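Local coordinates for conjugal transfer protein-like C-terminal domain-containing protein (Enterococcus faecalis, PDB 4EC6) that probably serves as a transfer protein in plasmid conjugation, through a domain of NTF2-like fold resembling VirB8 proteins of type IV secretion systems, at residues S80-R83 and T84-E88. Sequence-based numbering, arbitrary orientation.
Sequences SSLR and TYVSE
Leu82 O receives two weak backbone bonds, from Tyr85 N at 3.1 Å and Val86 N at 3.4 Å, as the chain leaves helix 75-82 through a tight turn. Val86 N also donates to Arg83 O, 3.2 Å away, and sits well above that carbonyl's plane. A water stands in for the helical i to i+4 bond: it donates to Ser80 O and accepts from Thr84 N.

The Arg83 side chain starts with CG anti to the backbone N (chi1 -178°), then bends at chi2 and chi3. This folds the guanidinium back beside the outgoing chain. Its NH1 donates edge-on to Val86 O at 2.8 Å and to Ser87 O at 3.2 Å; both bonds are weak by angle. The Leu82 and Val86 side chains run alongside each other in the same direction, with CD1 of Leu82 4.1 Å from CG2 of Val86. Both also touch Ile92 in the following loop. The Tyr85 ring turns an edge to Leu82 O. This ring meets that of Tyr67 on helix 54-68, and Phe160 of the second subunit packs against Tyr85.

Backbone bonds of Tyr85 and Ser87 with Val149 tie this loop to strand 147-157 of the NTF2-like domain. Leu82 O and Val86 N each have two partners, so the turn rests on bent, shared bonds. NH1 weakly bridges two successive carbonyls, and the guanidinium charge probably offsets their partial negative charge.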
loop_
_atom_site.group_PDB
_atom_site.type_symbol
_atom_site.label_atom_id
_atom_site.label_comp_id
_atom_site.label_asym_id
_atom_site.label_seq_id
_atom_site.Cartn_x
_atom_site.Cartn_y
_atom_site.Cartn_z
ATOM N N SER A 80 11.561 23.856 -3.654
ATOM C CA SER A 80 12.812 23.233 -3.193
ATOM C C SER A 80 12.603 21.865 -2.666
ATOM O O SER A 80 13.430 21.012 -2.864
ATOM C CB SER A 80 13.438 24.030 -2.069
ATOM O OG SER A 80 13.823 25.246 -2.598
ATOM N N SER A 81 11.520 21.670 -1.927
ATOM C CA SER A 81 11.296 20.395 -1.283
ATOM C C SER A 81 10.932 19.304 -2.294
ATOM O O SER A 81 10.990 18.159 -1.955
ATOM C CB SER A 81 10.229 20.516 -0.181
ATOM O OG SER A 81 10.520 21.622 0.647
ATOM N N LEU A 82 10.537 19.673 -3.510
ATOM C CA LEU A 82 10.299 18.673 -4.516
ATOM C C LEU A 82 11.357 18.590 -5.618
ATOM O O LEU A 82 11.324 17.685 -6.448
ATOM C CB LEU A 82 8.872 18.763 -5.068
ATOM C CG LEU A 82 8.405 19.961 -5.822
ATOM C CD1 LEU A 82 9.188 20.088 -7.122
ATOM C CD2 LEU A 82 6.914 19.751 -6.064
ATOM N N ARG A 83 12.328 19.496 -5.571
ATOM C CA ARG A 83 13.393 19.620 -6.570
ATOM C C ARG A 83 14.104 18.321 -6.917
ATOM O O ARG A 83 14.283 18.041 -8.096
ATOM C CB ARG A 83 14.376 20.743 -6.184
ATOM C CG ARG A 83 15.537 21.040 -7.139
ATOM C CD ARG A 83 15.341 20.430 -8.534
ATOM N NE ARG A 83 14.882 21.406 -9.488
ATOM C CZ ARG A 83 14.299 21.161 -10.655
ATOM N NH1 ARG A 83 14.022 19.936 -11.101
ATOM N NH2 ARG A 83 13.983 22.222 -11.391
ATOM N N THR A 84 14.494 17.528 -5.908
ATOM C CA THR A 84 15.274 16.306 -6.132
ATOM C C THR A 84 14.510 15.241 -6.831
ATOM O O THR A 84 15.124 14.417 -7.435
ATOM C CB THR A 84 15.827 15.662 -4.854
ATOM O OG1 THR A 84 14.759 15.461 -3.903
ATOM C CG2 THR A 84 16.910 16.529 -4.232
ATOM N N TYR A 85 13.176 15.243 -6.706
ATOM C CA TYR A 85 12.301 14.290 -7.412
ATOM C C TYR A 85 12.083 14.605 -8.861
ATOM O O TYR A 85 11.790 13.706 -9.642
ATOM C CB TYR A 85 10.934 14.228 -6.775
ATOM C CG TYR A 85 10.989 13.709 -5.405
ATOM C CD1 TYR A 85 11.065 12.340 -5.179
ATOM C CD2 TYR A 85 10.987 14.566 -4.321
ATOM C CE1 TYR A 85 11.131 11.827 -3.909
ATOM C CE2 TYR A 85 11.095 14.052 -3.042
ATOM C CZ TYR A 85 11.163 12.677 -2.858
ATOM O OH TYR A 85 11.242 12.145 -1.584
ATOM N N VAL A 86 12.200 15.874 -9.228
ATOM C CA VAL A 86 11.970 16.255 -10.641
ATOM C C VAL A 86 13.222 16.468 -11.477
ATOM O O VAL A 86 14.165 17.104 -11.046
ATOM C CB VAL A 86 11.010 17.446 -10.749
ATOM C CG1 VAL A 86 10.562 17.646 -12.178
ATOM C CG2 VAL A 86 9.797 17.160 -9.867
ATOM N N SER A 87 13.239 15.896 -12.675
ATOM C CA SER A 87 14.302 16.179 -13.618
ATOM C C SER A 87 14.470 17.695 -13.801
ATOM O O SER A 87 13.498 18.438 -13.903
ATOM C CB SER A 87 14.022 15.480 -14.947
ATOM O OG SER A 87 14.775 16.009 -16.015
ATOM N N GLU A 88 15.734 18.130 -13.868
ATOM C CA GLU A 88 16.092 19.514 -14.183
ATOM C C GLU A 88 15.555 19.956 -15.531
ATOM O O GLU A 88 15.474 21.128 -15.795
ATOM C CB GLU A 88 17.591 19.693 -14.193
ATOM C CG GLU A 88 18.181 20.413 -12.986
ATOM C CD GLU A 88 19.578 21.051 -13.246
ATOM O OE1 GLU A 88 19.988 21.298 -14.433
ATOM O OE2 GLU A 88 20.270 21.358 -12.240
HETATM O O HOH W 1 13.897 18.365 -3.568
#